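Cell division control protein Cdc48 (PDB 5E7P) probably binds and hydrolyses ATP as a tandem AAA-type ATPase, and carries ADP in two separate nucleotide pockets. Local coordinates at residues Ser269-Ala272 and Gly273-Lys276; Pro423-Val427 and Ala428-Ala432. One frame throughout, in Å; residues are numbered along the deposited sequence.

Contact 1: Ser269-Ala272 and Gly273-Lys276. With ADP (adenosine-5'-diphosphate), chain C.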
loop_
_atom_site.group_PDB
_atom_site.type_symbol
_atom_site.label_atom_id
_atom_site.label_comp_id
_atom_site.label_asym_id
_atom_site.label_seq_id
_atom_site.Cartn_x
_atom_site.Cartn_y
_atom_site.Cartn_z
ATOM N N SER A 269 -11.399 6.269 -0.732
ATOM C CA SER A 269 -10.033 5.817 -0.975
ATOM C C SER A 269 -9.264 5.527 0.313
ATOM O O SER A 269 -9.787 5.691 1.413
ATOM C CB SER A 269 -9.274 6.824 -1.839
ATOM O OG SER A 269 -9.298 8.117 -1.265
ATOM N N GLY A 270 -8.021 5.084 0.162
ATOM C CA GLY A 270 -7.216 4.656 1.290
ATOM C C GLY A 270 -6.471 3.376 0.957
ATOM O O GLY A 270 -6.769 2.731 -0.048
ATOM N N PRO A 271 -5.505 2.997 1.807
ATOM C CA PRO A 271 -4.610 1.853 1.592
ATOM C C PRO A 271 -5.338 0.565 1.198
ATOM O O PRO A 271 -6.484 0.348 1.588
ATOM C CB PRO A 271 -3.940 1.679 2.956
ATOM C CG PRO A 271 -3.968 3.039 3.553
ATOM C CD PRO A 271 -5.268 3.638 3.112
ATOM N N ALA A 272 -4.663 -0.280 0.428
ATOM C CA ALA A 272 -5.251 -1.531 -0.031
ATOM C C ALA A 272 -5.562 -2.458 1.142
ATOM O O ALA A 272 -4.704 -2.714 1.982
ATOM C CB ALA A 272 -4.320 -2.218 -1.030
ATOM N N GLY A 273 -6.796 -2.948 1.196
ATOM C CA GLY A 273 -7.203 -3.877 2.233
ATOM C C GLY A 273 -7.415 -3.220 3.581
ATOM O O GLY A 273 -7.502 -3.901 4.604
ATOM N N VAL A 274 -7.493 -1.893 3.591
ATOM C CA VAL A 274 -7.704 -1.170 4.836
ATOM C C VAL A 274 -9.143 -1.345 5.328
ATOM O O VAL A 274 -9.427 -1.178 6.514
ATOM C CB VAL A 274 -7.357 0.328 4.699
ATOM C CG1 VAL A 274 -8.494 1.080 4.027
ATOM C CG2 VAL A 274 -7.048 0.927 6.063
ATOM N N GLY A 275 -10.043 -1.696 4.412
ATOM C CA GLY A 275 -11.429 -1.950 4.762
ATOM C C GLY A 275 -12.411 -0.968 4.152
ATOM O O GLY A 275 -13.430 -0.646 4.762
ATOM N N LYS A 276 -12.117 -0.497 2.944
ATOM C CA LYS A 276 -12.982 0.471 2.273
ATOM C C LYS A 276 -14.332 -0.123 1.860
ATOM O O LYS A 276 -15.382 0.473 2.099
ATOM C CB LYS A 276 -12.276 1.070 1.059
ATOM C CG LYS A 276 -11.004 1.824 1.392
ATOM C CD LYS A 276 -10.372 2.393 0.130
ATOM C CE LYS A 276 -9.972 1.297 -0.834
ATOM N NZ LYS A 276 -8.902 0.427 -0.271
HETATM P PB ADP C . -10.464 -2.516 0.781
HETATM O O1B ADP C . -9.375 -2.947 -0.164
HETATM O O2B ADP C . -11.839 -2.501 0.170
HETATM O O3B ADP C . -10.146 -1.292 1.596
HETATM P PA ADP C . -11.846 -4.559 2.159
HETATM O O1A ADP C . -12.091 -5.504 1.011
HETATM O O2A ADP C . -12.938 -3.606 2.577
HETATM O O3A ADP C . -10.497 -3.745 1.821
HETATM O "O5'" ADP C . -11.389 -5.447 3.409
HETATM C "C5'" ADP C . -10.082 -6.008 3.395
HETATM C "C4'" ADP C . -10.230 -7.472 3.775
HETATM O "O4'" ADP C . -10.310 -7.576 5.194
HETATM C "C3'" ADP C . -11.510 -8.048 3.190
HETATM O "O3'" ADP C . -11.219 -9.248 2.465
HETATM C "C2'" ADP C . -12.400 -8.361 4.376
HETATM O "O2'" ADP C . -12.939 -9.680 4.248
HETATM C "C1'" ADP C . -11.491 -8.274 5.589
HETATM N N9 ADP C . -12.125 -7.523 6.698
HETATM C C8 ADP C . -12.297 -6.188 6.755
HETATM N N7 ADP C . -12.901 -5.829 7.917
HETATM C C5 ADP C . -13.116 -6.953 8.627
HETATM C C6 ADP C . -13.713 -7.301 9.938
HETATM N N6 ADP C . -14.216 -6.344 10.753
HETATM N N1 ADP C . -13.745 -8.606 10.298
HETATM C C2 ADP C . -13.252 -9.571 9.501
HETATM N N3 ADP C . -12.694 -9.326 8.302
HETATM C C4 ADP C . -12.602 -8.065 7.817
#

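Contact 2: Pro423-Val427 and Ala428-Ala432. With ADP (adenosine-5'-diphosphate), chain C.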
loop_
_atom_site.group_PDB
_atom_site.type_symbol
_atom_site.label_atom_id
_atom_site.label_comp_id
_atom_site.label_asym_id
_atom_site.label_seq_id
_atom_site.Cartn_x
_atom_site.Cartn_y
_atom_site.Cartn_z
ATOM N N PRO A 423 3.349 -2.532 12.478
ATOM C CA PRO A 423 3.050 -1.248 11.842
ATOM C C PRO A 423 3.019 -1.409 10.324
ATOM O O PRO A 423 3.694 -2.288 9.785
ATOM C CB PRO A 423 4.227 -0.369 12.266
ATOM C CG PRO A 423 5.356 -1.332 12.421
ATOM C CD PRO A 423 4.743 -2.597 12.962
ATOM N N GLY A 424 2.227 -0.584 9.649
ATOM C CA GLY A 424 2.068 -0.693 8.211
ATOM C C GLY A 424 1.091 -1.782 7.806
ATOM O O GLY A 424 0.837 -1.987 6.618
ATOM N N PHE A 425 0.545 -2.485 8.795
ATOM C CA PHE A 425 -0.437 -3.536 8.540
ATOM C C PHE A 425 -1.849 -2.978 8.380
ATOM O O PHE A 425 -2.169 -1.916 8.908
ATOM C CB PHE A 425 -0.430 -4.563 9.672
ATOM C CG PHE A 425 0.558 -5.671 9.483
ATOM C CD1 PHE A 425 1.912 -5.401 9.370
ATOM C CD2 PHE A 425 0.135 -6.987 9.446
ATOM C CE1 PHE A 425 2.823 -6.427 9.205
ATOM C CE2 PHE A 425 1.040 -8.017 9.282
ATOM C CZ PHE A 425 2.388 -7.738 9.160
ATOM N N VAL A 426 -2.684 -3.705 7.644
ATOM C CA VAL A 426 -4.102 -3.382 7.537
ATOM C C VAL A 426 -4.910 -4.581 8.014
ATOM O O VAL A 426 -4.343 -5.631 8.319
ATOM C CB VAL A 426 -4.505 -3.026 6.097
ATOM C CG1 VAL A 426 -3.739 -1.807 5.625
ATOM C CG2 VAL A 426 -4.266 -4.207 5.168
ATOM N N VAL A 427 -6.227 -4.424 8.082
ATOM C CA VAL A 427 -7.091 -5.491 8.577
ATOM C C VAL A 427 -6.973 -6.760 7.726
ATOM O O VAL A 427 -7.033 -7.879 8.247
ATOM C CB VAL A 427 -8.572 -5.032 8.696
ATOM C CG1 VAL A 427 -9.110 -4.546 7.351
ATOM C CG2 VAL A 427 -9.440 -6.150 9.261
ATOM N N ALA A 428 -6.780 -6.577 6.422
ATOM C CA ALA A 428 -6.615 -7.699 5.504
ATOM C C ALA A 428 -5.408 -8.536 5.906
ATOM O O ALA A 428 -5.475 -9.765 5.945
ATOM C CB ALA A 428 -6.466 -7.199 4.075
ATOM N N ASP A 429 -4.308 -7.856 6.214
ATOM C CA ASP A 429 -3.083 -8.520 6.641
ATOM C C ASP A 429 -3.283 -9.197 7.989
ATOM O O ASP A 429 -2.880 -10.344 8.179
ATOM C CB ASP A 429 -1.937 -7.512 6.739
ATOM C CG ASP A 429 -1.717 -6.752 5.447
ATOM O OD1 ASP A 429 -1.890 -7.353 4.365
ATOM O OD2 ASP A 429 -1.365 -5.554 5.516
ATOM N N LEU A 430 -3.906 -8.476 8.917
ATOM C CA LEU A 430 -4.171 -8.989 10.257
ATOM C C LEU A 430 -5.063 -10.224 10.200
ATOM O O LEU A 430 -4.876 -11.174 10.964
ATOM C CB LEU A 430 -4.816 -7.906 11.124
ATOM C CG LEU A 430 -3.957 -6.669 11.400
ATOM C CD1 LEU A 430 -4.793 -5.543 11.983
ATOM C CD2 LEU A 430 -2.803 -7.019 12.333
ATOM N N ALA A 431 -6.029 -10.206 9.285
ATOM C CA ALA A 431 -6.888 -11.360 9.061
ATOM C C ALA A 431 -6.053 -12.543 8.579
ATOM O O ALA A 431 -6.224 -13.667 9.050
ATOM C CB ALA A 431 -7.977 -11.031 8.055
ATOM N N ALA A 432 -5.142 -12.277 7.647
ATOM C CA ALA A 432 -4.237 -13.305 7.140
ATOM C C ALA A 432 -3.308 -13.804 8.245
ATOM O O ALA A 432 -2.980 -14.987 8.307
ATOM C CB ALA A 432 -3.432 -12.773 5.970
HETATM P PB ADP C . -10.464 -2.516 0.781
HETATM O O1B ADP C . -9.375 -2.947 -0.164
HETATM O O2B ADP C . -11.839 -2.501 0.170
HETATM O O3B ADP C . -10.146 -1.292 1.596
HETATM P PA ADP C . -11.846 -4.559 2.159
HETATM O O1A ADP C . -12.091 -5.504 1.011
HETATM O O2A ADP C . -12.938 -3.606 2.577
HETATM O O3A ADP C . -10.497 -3.745 1.821
HETATM O "O5'" ADP C . -11.389 -5.447 3.409
HETATM C "C5'" ADP C . -10.082 -6.008 3.395
HETATM C "C4'" ADP C . -10.230 -7.472 3.775
HETATM O "O4'" ADP C . -10.310 -7.576 5.194
HETATM C "C3'" ADP C . -11.510 -8.048 3.190
HETATM O "O3'" ADP C . -11.219 -9.248 2.465
HETATM C "C2'" ADP C . -12.400 -8.361 4.376
HETATM O "O2'" ADP C . -12.939 -9.680 4.248
HETATM C "C1'" ADP C . -11.491 -8.274 5.589
HETATM N N9 ADP C . -12.125 -7.523 6.698
HETATM C C8 ADP C . -12.297 -6.188 6.755
HETATM N N7 ADP C . -12.901 -5.829 7.917
HETATM C C5 ADP C . -13.116 -6.953 8.627
HETATM C C6 ADP C . -13.713 -7.301 9.938
HETATM N N6 ADP C . -14.216 -6.344 10.753
HETATM N N1 ADP C . -13.745 -8.606 10.298
HETATM C C2 ADP C . -13.252 -9.571 9.501
HETATM N N3 ADP C . -12.694 -9.326 8.302
HETATM C C4 ADP C . -12.602 -8.065 7.817
HETATM O O HOH W 1 -0.608 -3.362 4.511
#

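Contact 1: Ser269-Ala272 and Gly273-Lys276
Lys276 reaches back over Gly270 and Pro271 to close the P-loop (Walker A motif), the phosphate-binding turn between strand 265-269 and helix 276-283. The tight part lies inside the loop. Bends at chi3 (-62°) and chi4 (-65°) bring the ammonium NZ round to the beta phosphate, 2.8 Å from ADP O3B. The same NZ bonds Gly270 O at 3.1 Å, coming from above the carbonyl plane, and adds a weak bond to Pro271 O. Midway along the side chain, Lys276 CD lies 3.3 Å from Ser269 C, so the aliphatic part runs alongside the end of the strand. Three backbone amides turn inward as well: Gly275 N and Lys276 N join NZ in a triple grip on ADP O3B, while Gly273 N bonds ADP O1B at 2.9 Å. The lysine charge and the helix start would thus both be expected to stabilise the negative diphosphate.

The outer side is looser. From Pro271 to Val274 the chain makes a type II turn, where Gly273, with phi at 75°, takes the left-handed position. Pro271 and Ala272 remain partly exposed there, and their side chains also touch Leu391 and Leu469. Across the turn the apolar contact is modest, with Pro271 CB 4.1 Å from Val274 CB. Its closing bond runs from Val274 N to Pro271 O, 3.2 Å long, with the donor standing above the carbonyl plane.

Contact 2: Pro423-Val427 and Ala428-Ala432
Asp429 OD2 is gripped twice: by the backbone amide Val426 N, 3.1 Å away, and by a water that donates to it and also to Gly424 O. The amide arrives on the anti side of the carboxylate, 35° out of its plane. The other oxygen, OD1, is bonded to Leu469 N, so both oxygens of this buried carboxylate have partners and the group is fixed against rotation. Val426 is the N-cap residue of helix 427-448 and Asp429 comes three residues later; the carboxylate takes the N-cap amide as in the side-chain half of a capping box, though valine cannot return the other half. With CG beside its own backbone N (chi1 -55°), the aspartate carboxylate swings back toward the start of the helix, where the helix dipole would be expected to favour its negative charge.

An apolar contact lies beside this polar cap. Phe425, just before the N-cap, reaches Leu430 within the first turn, CD2 to CD2 4.1 Å, as in a hydrophobic staple. Phe425 CD2 is also 3.4 Å from Asp429 CB, which meets it from another direction, and the ring stands almost perpendicular to the carboxylate, the planes being 83° apart. Leu430 N to Val426 O, at 2.9 Å, begins the regular helical bonding, and Ala431 N to Val427 O follows.

On the nucleotide side, Val427 CG1 lies 3.6 Å from ADP C8, its CG2 packs near N7, and Ala428 CA is 3.7 Å from O4' of the ribose. This helix start probably corresponds to the sensor-2 region of AAA proteins. Helix 394-404 packs beside it, meeting Val427 and Leu430 through Leu400, while the loop carrying Pro468 and Leu469 lies against Phe425 and Asp429.

Contact 1 comes first along the chain, on the turn between strand 265-269, which lies between 361-366 and the edge strand 385-388, and helix 276-283; contact 2 follows some 150 residues later, at the start of helix 427-448. Folding brings their centres to about 11 Å, and they touch directly: Gly273 O packs 3.3 Å from Val426 CG2 and 3.5 Å from Ala428 CB. Leu391 and Leu469 each border both contacts. Both border the same ADP: contact 1 bonds its phosphate end, contact 2 lines part of its base and sugar with apolar groups. The P-loop turn and the start of helix 427-448 thus pack directly together in the wall of one ADP pocket.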